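Local coordinates for periplasmic binding protein component of an ABC type zinc uptake transporter (Synechocystis sp., PDB 1PQ4) that probably captures zinc in the periplasm for delivery to an ABC-type uptake transporter, holding the metal through a set of histidine ligands, at residues A[6-9]-A[10-14]; A[40-43]-A[44-47]; A[56-60]-A[61-65]; A[265-268]-A[269-272]. All blocks are in the same frame, centred on the assembly; numbering follows the deposited sequence.

Interaction 1: A[6-9]-A[10-14]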
loop_
_atom_site.group_PDB
_atom_site.type_symbol
_atom_site.label_atom_id
_atom_site.label_comp_id
_atom_site.label_asym_id
_atom_site.label_seq_id
_atom_site.Cartn_x
_atom_site.Cartn_y
_atom_site.Cartn_z
ATOM N N THR A 6 -2.685 -12.378 -11.713
ATOM C CA THR A 6 -2.025 -12.447 -10.438
ATOM C C THR A 6 -1.552 -11.060 -10.104
ATOM O O THR A 6 -1.072 -10.269 -10.978
ATOM C CB THR A 6 -0.824 -13.444 -10.491
ATOM O OG1 THR A 6 -1.320 -14.772 -10.712
ATOM C CG2 THR A 6 -0.090 -13.447 -9.169
ATOM N N VAL A 7 -1.695 -10.707 -8.833
ATOM C CA VAL A 7 -1.197 -9.411 -8.412
ATOM C C VAL A 7 -0.216 -9.636 -7.258
ATOM O O VAL A 7 -0.197 -10.712 -6.660
ATOM C CB VAL A 7 -2.330 -8.476 -7.936
ATOM C CG1 VAL A 7 -3.370 -8.309 -9.073
ATOM C CG2 VAL A 7 -2.977 -9.068 -6.670
ATOM N N SER A 8 0.577 -8.625 -6.954
ATOM C CA SER A 8 1.562 -8.752 -5.887
ATOM C C SER A 8 1.001 -8.734 -4.472
ATOM O O SER A 8 1.315 -9.606 -3.682
ATOM C CB SER A 8 2.608 -7.643 -6.003
ATOM O OG SER A 8 3.434 -7.846 -7.142
ATOM N N ILE A 9 0.113 -7.786 -4.172
ATOM C CA ILE A 9 -0.350 -7.670 -2.773
ATOM C C ILE A 9 -1.848 -7.581 -2.674
ATOM O O ILE A 9 -2.521 -7.211 -3.640
ATOM C CB ILE A 9 0.333 -6.458 -2.088
ATOM C CG1 ILE A 9 0.157 -5.198 -2.958
ATOM C CG2 ILE A 9 1.814 -6.726 -1.913
ATOM C CD1 ILE A 9 0.403 -3.879 -2.229
ATOM N N PRO A 10 -2.407 -7.930 -1.489
ATOM C CA PRO A 10 -3.858 -7.911 -1.287
ATOM C C PRO A 10 -4.621 -6.667 -1.745
ATOM O O PRO A 10 -5.663 -6.808 -2.382
ATOM C CB PRO A 10 -4.032 -8.196 0.262
ATOM C CG PRO A 10 -2.728 -9.047 0.558
ATOM C CD PRO A 10 -1.676 -8.326 -0.271
ATOM N N PRO A 11 -4.121 -5.455 -1.439
ATOM C CA PRO A 11 -4.876 -4.264 -1.886
ATOM C C PRO A 11 -5.124 -4.271 -3.409
ATOM O O PRO A 11 -6.128 -3.759 -3.891
ATOM C CB PRO A 11 -3.962 -3.111 -1.496
ATOM C CG PRO A 11 -3.169 -3.642 -0.369
ATOM C CD PRO A 11 -2.931 -5.064 -0.661
ATOM N N GLN A 12 -4.186 -4.837 -4.164
ATOM C CA GLN A 12 -4.360 -4.863 -5.615
ATOM C C GLN A 12 -5.506 -5.753 -6.013
ATOM O O GLN A 12 -6.075 -5.594 -7.083
ATOM C CB GLN A 12 -3.082 -5.343 -6.294
ATOM C CG GLN A 12 -2.001 -4.320 -6.263
ATOM C CD GLN A 12 -0.754 -4.879 -6.918
ATOM O OE1 GLN A 12 -0.200 -5.872 -6.424
ATOM N NE2 GLN A 12 -0.320 -4.260 -8.036
ATOM N N GLN A 13 -5.888 -6.690 -5.151
ATOM C CA GLN A 13 -6.988 -7.550 -5.533
ATOM C C GLN A 13 -8.253 -6.696 -5.481
ATOM O O GLN A 13 -9.199 -6.924 -6.227
ATOM C CB GLN A 13 -7.088 -8.719 -4.531
ATOM C CG GLN A 13 -8.244 -9.641 -4.774
ATOM C CD GLN A 13 -9.454 -9.302 -3.943
ATOM O OE1 GLN A 13 -10.574 -9.694 -4.271
ATOM N NE2 GLN A 13 -9.248 -8.586 -2.872
ATOM N N TYR A 14 -8.282 -5.759 -4.533
ATOM C CA TYR A 14 -9.426 -4.862 -4.402
ATOM C C TYR A 14 -9.556 -4.022 -5.721
ATOM O O TYR A 14 -10.642 -3.863 -6.277
ATOM C CB TYR A 14 -9.193 -3.926 -3.218
ATOM C CG TYR A 14 -10.324 -2.949 -2.949
ATOM C CD1 TYR A 14 -11.416 -3.317 -2.146
ATOM C CD2 TYR A 14 -10.316 -1.674 -3.512
ATOM C CE1 TYR A 14 -12.459 -2.442 -1.914
ATOM C CE2 TYR A 14 -11.383 -0.769 -3.303
ATOM C CZ TYR A 14 -12.443 -1.184 -2.493
ATOM O OH TYR A 14 -13.502 -0.367 -2.267
#

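Interaction 2: A[40-43]-A[44-47]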
loop_
_atom_site.group_PDB
_atom_site.type_symbol
_atom_site.label_atom_id
_atom_site.label_comp_id
_atom_site.label_asym_id
_atom_site.label_seq_id
_atom_site.Cartn_x
_atom_site.Cartn_y
_atom_site.Cartn_z
ATOM N N GLU A 40 9.674 -13.944 -0.420
ATOM C CA GLU A 40 10.219 -14.671 -1.550
ATOM C C GLU A 40 9.117 -15.645 -1.968
ATOM O O GLU A 40 8.611 -16.417 -1.153
ATOM C CB GLU A 40 11.514 -15.410 -1.205
ATOM C CG GLU A 40 12.323 -15.638 -2.488
ATOM C CD GLU A 40 13.725 -16.174 -2.262
ATOM O OE1 GLU A 40 13.860 -17.280 -1.675
ATOM O OE2 GLU A 40 14.691 -15.486 -2.685
ATOM N N PRO A 41 8.706 -15.598 -3.240
ATOM C CA PRO A 41 7.643 -16.512 -3.655
ATOM C C PRO A 41 7.942 -17.996 -3.438
ATOM O O PRO A 41 9.062 -18.449 -3.603
ATOM C CB PRO A 41 7.382 -16.151 -5.130
ATOM C CG PRO A 41 8.424 -15.209 -5.522
ATOM C CD PRO A 41 9.017 -14.595 -4.264
ATOM N N LYS A 42 6.923 -18.734 -3.019
ATOM C CA LYS A 42 7.061 -20.157 -2.762
ATOM C C LYS A 42 7.027 -20.939 -4.075
ATOM O O LYS A 42 6.391 -20.527 -5.060
ATOM C CB LYS A 42 5.904 -20.667 -1.901
ATOM C CG LYS A 42 5.628 -19.945 -0.593
ATOM C CD LYS A 42 4.210 -20.354 -0.097
ATOM C CE LYS A 42 3.847 -19.728 1.244
ATOM N NZ LYS A 42 3.880 -18.235 1.218
ATOM N N PRO A 43 7.687 -22.105 -4.100
ATOM C CA PRO A 43 7.678 -22.902 -5.335
ATOM C C PRO A 43 6.259 -23.228 -5.845
ATOM O O PRO A 43 6.012 -23.165 -7.028
ATOM C CB PRO A 43 8.486 -24.155 -4.951
ATOM C CG PRO A 43 8.347 -24.233 -3.438
ATOM C CD PRO A 43 8.425 -22.787 -3.012
ATOM N N GLN A 44 5.326 -23.562 -4.949
ATOM C CA GLN A 44 3.977 -23.875 -5.378
ATOM C C GLN A 44 3.316 -22.678 -6.063
ATOM O O GLN A 44 2.440 -22.855 -6.911
ATOM C CB GLN A 44 3.103 -24.328 -4.196
ATOM C CG GLN A 44 3.554 -23.848 -2.823
ATOM C CD GLN A 44 4.824 -24.535 -2.371
ATOM O OE1 GLN A 44 4.900 -25.767 -2.328
ATOM N NE2 GLN A 44 5.830 -23.748 -2.046
ATOM N N GLN A 45 3.727 -21.465 -5.674
ATOM C CA GLN A 45 3.173 -20.241 -6.254
ATOM C C GLN A 45 3.722 -20.025 -7.652
ATOM O O GLN A 45 2.969 -19.687 -8.552
ATOM C CB GLN A 45 3.530 -19.005 -5.419
ATOM C CG GLN A 45 2.797 -18.896 -4.142
ATOM C CD GLN A 45 3.165 -17.623 -3.436
ATOM O OE1 GLN A 45 4.323 -17.417 -3.074
ATOM N NE2 GLN A 45 2.192 -16.756 -3.250
ATOM N N LEU A 46 5.032 -20.189 -7.820
ATOM C CA LEU A 46 5.636 -20.004 -9.145
ATOM C C LEU A 46 5.034 -20.998 -10.145
ATOM O O LEU A 46 4.856 -20.657 -11.311
ATOM C CB LEU A 46 7.145 -20.190 -9.075
ATOM C CG LEU A 46 7.853 -19.153 -8.201
ATOM C CD1 LEU A 46 9.297 -19.555 -7.996
ATOM C CD2 LEU A 46 7.771 -17.796 -8.845
ATOM N N ALA A 47 4.714 -22.215 -9.685
ATOM C CA ALA A 47 4.099 -23.229 -10.556
ATOM C C ALA A 47 2.702 -22.794 -10.974
ATOM O O ALA A 47 2.305 -22.960 -12.125
ATOM C CB ALA A 47 3.988 -24.565 -9.839
#

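Interaction 3: A[56-60]-A[61-65]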
loop_
_atom_site.group_PDB
_atom_site.type_symbol
_atom_site.label_atom_id
_atom_site.label_comp_id
_atom_site.label_asym_id
_atom_site.label_seq_id
_atom_site.Cartn_x
_atom_site.Cartn_y
_atom_site.Cartn_z
ATOM N N VAL A 56 -0.071 -8.094 -12.371
ATOM C CA VAL A 56 -0.094 -6.649 -12.142
ATOM C C VAL A 56 0.938 -6.205 -11.108
ATOM O O VAL A 56 0.848 -6.545 -9.929
ATOM C CB VAL A 56 -1.506 -6.179 -11.729
ATOM C CG1 VAL A 56 -1.485 -4.634 -11.388
ATOM C CG2 VAL A 56 -2.453 -6.420 -12.902
ATOM N N LEU A 57 1.940 -5.466 -11.583
ATOM C CA LEU A 57 3.014 -4.967 -10.756
ATOM C C LEU A 57 2.668 -3.673 -10.045
ATOM O O LEU A 57 1.990 -2.786 -10.607
ATOM C CB LEU A 57 4.226 -4.634 -11.628
ATOM C CG LEU A 57 4.783 -5.758 -12.513
ATOM C CD1 LEU A 57 5.622 -5.147 -13.667
ATOM C CD2 LEU A 57 5.590 -6.699 -11.653
ATOM N N ILE A 58 3.156 -3.545 -8.821
ATOM C CA ILE A 58 3.019 -2.261 -8.148
ATOM C C ILE A 58 4.023 -1.362 -8.924
ATOM O O ILE A 58 3.782 -0.180 -9.184
ATOM C CB ILE A 58 3.477 -2.380 -6.675
ATOM C CG1 ILE A 58 2.378 -3.081 -5.837
ATOM C CG2 ILE A 58 3.862 -1.017 -6.131
ATOM C CD1 ILE A 58 2.289 -4.545 -6.056
ATOM N N GLY A 59 5.171 -1.935 -9.290
ATOM C CA GLY A 59 6.162 -1.149 -10.017
ATOM C C GLY A 59 7.130 -0.442 -9.084
ATOM O O GLY A 59 7.210 -0.759 -7.898
ATOM N N LEU A 60 7.842 0.534 -9.621
ATOM C CA LEU A 60 8.824 1.312 -8.872
ATOM C C LEU A 60 9.826 0.452 -8.151
ATOM O O LEU A 60 10.311 0.811 -7.085
ATOM C CB LEU A 60 8.119 2.279 -7.879
ATOM C CG LEU A 60 7.263 3.341 -8.585
ATOM C CD1 LEU A 60 6.455 4.164 -7.575
ATOM C CD2 LEU A 60 8.202 4.290 -9.406
ATOM N N GLY A 61 10.150 -0.692 -8.725
ATOM C CA GLY A 61 11.105 -1.563 -8.065
ATOM C C GLY A 61 10.542 -2.460 -6.986
ATOM O O GLY A 61 11.250 -3.303 -6.437
ATOM N N PHE A 62 9.272 -2.303 -6.659
ATOM C CA PHE A 62 8.692 -3.155 -5.594
ATOM C C PHE A 62 8.946 -4.661 -5.794
ATOM O O PHE A 62 9.239 -5.383 -4.847
ATOM C CB PHE A 62 7.188 -2.923 -5.530
ATOM C CG PHE A 62 6.535 -3.583 -4.361
ATOM C CD1 PHE A 62 6.773 -3.112 -3.076
ATOM C CD2 PHE A 62 5.623 -4.593 -4.542
ATOM C CE1 PHE A 62 6.077 -3.632 -1.969
ATOM C CE2 PHE A 62 4.919 -5.133 -3.440
ATOM C CZ PHE A 62 5.144 -4.639 -2.159
ATOM N N GLU A 63 8.802 -5.122 -7.028
ATOM C CA GLU A 63 8.954 -6.531 -7.388
ATOM C C GLU A 63 10.351 -6.928 -7.904
ATOM O O GLU A 63 10.562 -8.084 -8.288
ATOM C CB GLU A 63 7.947 -6.889 -8.479
ATOM C CG GLU A 63 6.454 -6.935 -8.042
ATOM C CD GLU A 63 5.717 -5.624 -8.211
ATOM O OE1 GLU A 63 6.315 -4.650 -8.717
ATOM O OE2 GLU A 63 4.511 -5.567 -7.851
ATOM N N GLN A 64 11.280 -5.975 -7.921
ATOM C CA GLN A 64 12.644 -6.204 -8.440
ATOM C C GLN A 64 13.230 -7.566 -8.033
ATOM O O GLN A 64 13.784 -8.277 -8.860
ATOM C CB GLN A 64 13.608 -5.056 -7.987
ATOM N N PRO A 65 13.104 -7.939 -6.755
ATOM C CA PRO A 65 13.623 -9.216 -6.243
ATOM C C PRO A 65 13.049 -10.504 -6.875
ATOM O O PRO A 65 13.709 -11.531 -6.898
ATOM C CB PRO A 65 13.276 -9.161 -4.760
ATOM C CG PRO A 65 13.116 -7.701 -4.482
ATOM C CD PRO A 65 12.444 -7.183 -5.683
#

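Interaction 4: A[265-268]-A[269-272]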
loop_
_atom_site.group_PDB
_atom_site.type_symbol
_atom_site.label_atom_id
_atom_site.label_comp_id
_atom_site.label_asym_id
_atom_site.label_seq_id
_atom_site.Cartn_x
_atom_site.Cartn_y
_atom_site.Cartn_z
ATOM N N LEU A 265 -2.685 -0.587 15.630
ATOM C CA LEU A 265 -2.162 -1.220 14.434
ATOM C C LEU A 265 -2.684 -0.545 13.191
ATOM O O LEU A 265 -3.848 -0.138 13.134
ATOM C CB LEU A 265 -2.584 -2.677 14.350
ATOM C CG LEU A 265 -1.927 -3.655 15.326
ATOM C CD1 LEU A 265 -2.292 -5.092 14.960
ATOM C CD2 LEU A 265 -0.430 -3.454 15.269
ATOM N N LEU A 266 -1.820 -0.388 12.197
ATOM C CA LEU A 266 -2.284 0.151 10.906
ATOM C C LEU A 266 -1.907 -1.010 9.982
ATOM O O LEU A 266 -0.882 -1.685 10.206
ATOM C CB LEU A 266 -1.535 1.428 10.510
ATOM C CG LEU A 266 -1.720 2.635 11.411
ATOM C CD1 LEU A 266 -1.008 3.865 10.799
ATOM C CD2 LEU A 266 -3.211 2.928 11.580
ATOM N N ASP A 267 -2.738 -1.320 9.008
ATOM C CA ASP A 267 -2.424 -2.438 8.124
ATOM C C ASP A 267 -2.251 -1.898 6.696
ATOM O O ASP A 267 -3.239 -1.626 6.006
ATOM C CB ASP A 267 -3.564 -3.441 8.109
ATOM C CG ASP A 267 -3.208 -4.680 7.345
ATOM O OD1 ASP A 267 -2.133 -4.689 6.665
ATOM O OD2 ASP A 267 -4.007 -5.643 7.413
ATOM N N PRO A 268 -1.015 -1.709 6.256
ATOM C CA PRO A 268 -0.848 -1.199 4.876
ATOM C C PRO A 268 -1.253 -2.218 3.793
ATOM O O PRO A 268 -1.432 -1.843 2.630
ATOM C CB PRO A 268 0.639 -0.840 4.822
ATOM C CG PRO A 268 1.258 -1.905 5.700
ATOM C CD PRO A 268 0.285 -1.910 6.923
ATOM N N LEU A 269 -1.433 -3.498 4.168
ATOM C CA LEU A 269 -1.763 -4.541 3.189
ATOM C C LEU A 269 -3.182 -5.076 3.265
ATOM O O LEU A 269 -3.485 -6.132 2.697
ATOM C CB LEU A 269 -0.803 -5.762 3.286
ATOM C CG LEU A 269 0.691 -5.459 3.145
ATOM C CD1 LEU A 269 1.493 -6.801 3.087
ATOM C CD2 LEU A 269 0.921 -4.658 1.852
ATOM N N ALA A 270 -4.058 -4.354 3.942
ATOM C CA ALA A 270 -5.459 -4.789 4.045
ATOM C C ALA A 270 -6.104 -4.938 2.658
ATOM O O ALA A 270 -5.945 -4.055 1.810
ATOM C CB ALA A 270 -6.267 -3.761 4.873
ATOM N N ALA A 271 -6.856 -6.019 2.446
ATOM C CA ALA A 271 -7.522 -6.238 1.169
ATOM C C ALA A 271 -8.798 -5.390 1.075
ATOM O O ALA A 271 -9.226 -5.051 -0.013
ATOM C CB ALA A 271 -7.871 -7.728 0.981
ATOM N N ASP A 272 -9.390 -5.044 2.221
ATOM C CA ASP A 272 -10.666 -4.265 2.270
ATOM C C ASP A 272 -10.138 -2.860 2.275
ATOM O O ASP A 272 -10.287 -2.106 3.228
ATOM C CB ASP A 272 -11.389 -4.651 3.590
ATOM C CG ASP A 272 -12.811 -4.107 3.685
ATOM O OD1 ASP A 272 -13.481 -3.932 2.651
ATOM O OD2 ASP A 272 -13.280 -3.874 4.824
HETATM O O HOH W 1 -4.453 -1.724 1.933
#

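Interaction 1: A[6-9]-A[10-14]
Val7 and Gln12 lie flank to flank but run opposite ways, with Val7 CB 3.6 Å from Gln12 CB and Val7 CG2 lying against the same methylene at 3.7 Å. The Gln12 chain leaves with CG beside its own backbone N (chi1 -73°) and stays extended beyond it, which carries the amide from the first helical turn back to the end of the strand. As modelled, Gln12 OE1 accepts a hydrogen bond from Ile9 N at 3.0 Å and a weak one from Ser8 N; its exact place is doubtful, because it sits too close to Ile58 CD1. The segment is the strand-to-helix turn of a beta-alpha-beta unit, in which strand 3-7 passes through helix 10-20 to reach strand 24-28. Gln12 NE2 makes a weak hydrogen bond to Val56 O on the adjoining strand 54-57. The Ile9 side chain stands roughly square to the Pro10 ring that follows it in the chain. Further out, Ile9 CD1 reaches the CD and CG corner of Pro11, 3.9 Å from Pro11 CD, while Ile9 also touches Trp135. In the backbone, Gln12 N donates to Ile9 O at 2.9 Å, from 42° above the carbonyl plane.

Interaction 2: A[40-43]-A[44-47]
Gln45 OE1 is gripped by two partners: Lys42 N, at 2.9 Å along a nearly straight bond (166°), and the hydroxyl of Tyr39. The Lys42 N-H lies in the carbonyl plane of the amide and meets a lone pair of OE1. With chi1 at -73° and no bend further out, the Gln45 side chain returns along the helix start to the cap. Since Lys42 is the N-cap, this bond is the half of a capping box in which the third helical residue turns its side chain onto the N-H of the cap. Lys42 itself has no short polar side chain to return the bond; its NZ goes instead to Tyr39 OH, which thus ties both side chains together. Lys42 O opens the helical ladder, accepting from Leu46 N at 3.1 Å, nearly end-on, and weakly from Gln45 N. The next rung joins Ala47 N to Pro43 O at 3.1 Å. Proline suits the first helical position, where a missing N-H costs no helical bond. On the apolar flank, Pro41 CB touches Leu46 CD2 at 4.1 Å, and the Pro41 ring also rests on Leu29 and Trp66. The whole turn lies at the surface, where the loop that follows strand 24-28 and carries the zinc ligand His37 enters helix 43-48; Gln45 NE2 ties the helix back to Leu29 O, just beyond the end of that strand.

Interaction 3: A[56-60]-A[61-65]
Glu63 folds its carboxylate back over the backbone of Ile58 and Gly59 and takes one N-H on each oxygen. Ile58 N donates to Glu63 OE2 at 2.6 Å (170°) and Gly59 N to Glu63 OE1 at 3.0 Å (162°), both meeting syn lone pairs, so the group is held by a bidentate pair of hydrogen bonds that fixes its rotation. A sharp bend at chi2 (91°) brings the carboxylate round to these amides. Leu57 CD2 comes in at a slant, 3.6 Å from Glu63 CD, and Ser8 OG adds a further hydrogen bond to OE2. The packed side continues with Phe62, whose CD2 lies 3.7 Å from Ile58 CB; the two side chains run obliquely to each other, and the ring makes an edge-to-face contact with Trp135 close to the zinc ligand His37. The other side is looser. A type I' beta turn from Gly59 to Phe62, closed by Phe62 N donating to Gly59 O at 2.9 Å, places Gly61 in solvent; the Leu60 side chain extends off the turn, and a type I turn from Gly61 follows. Gly61 has a positive phi, at which a CB would jam against the preceding carbonyl. A glutamine in place of Glu63 would set an NH2 against one of the two backbone N-H groups and would probably leave that donor without its acceptor. With N-H groups on both oxygens and a serine hydroxyl beside it, the buried carboxylate is likely to be stabilised in its ionised form.

Interaction 4: A[265-268]-A[269-272]
Asp267 lays its carboxylate over the backbone amides of Leu269 and Ala270, but of the two Leu269 N alone makes a hydrogen bond, 2.9 Å from OD1 of Asp267. That bond, running from an aspartate to the N-H two residues on, makes an Asx turn, set within a type I beta turn from Asp267 to Ala270 at the exit of strand 262-266. The carboxylate owes its place to CG standing opposite the backbone N (chi1 -173°). Leu269 N does not approach in the plane of the group but from 46° above it. Beside the bond, Leu269 CB lies 3.8 Å from Asp267 OD1, and Ala270 CB comes to 3.9 Å from Asp267 OD2. With a leucine at Asp267, the N-H of Leu269 would probably lose its acceptor and the turn would be freer to open. The Pro268 ring touches Ser199, Gln246 and Glu244, and its side chain is about 5 Å from that of the zinc ligand His197. The chain then runs on to Asp272, at the N-cap position of helix 273-288, though its side chain makes no capping bond. Pro268 O is hydrogen-bonded to Trp135 NE1, and a water lies 3.1 Å from Pro268 O and 2.8 Å from Ala270 O, bridging the two.

Overall arrangement
Interactions 1 and 3 serve the same parallel sheet, from the ends of the neighbouring strands 3-7 and 54-57, and touch directly. Interaction 1 is the most buried, interaction 3 is partly buried, with Gly61 exposed, and interaction 2 lies at the surface, in contact with neither. Interaction 4 leaves a different sheet, yet Leu269 O and Ala270 O pack against Pro10 and Pro11 of interaction 1. The chemistry follows place: glutamine amides bind backbone N-H groups in 40-47 and, as modelled, in 6-14, while carboxylates do so in 56-65 and 265-272. Interactions 1, 3 and 4 each come within about 8 Å of the zinc ion, measured from a side chain.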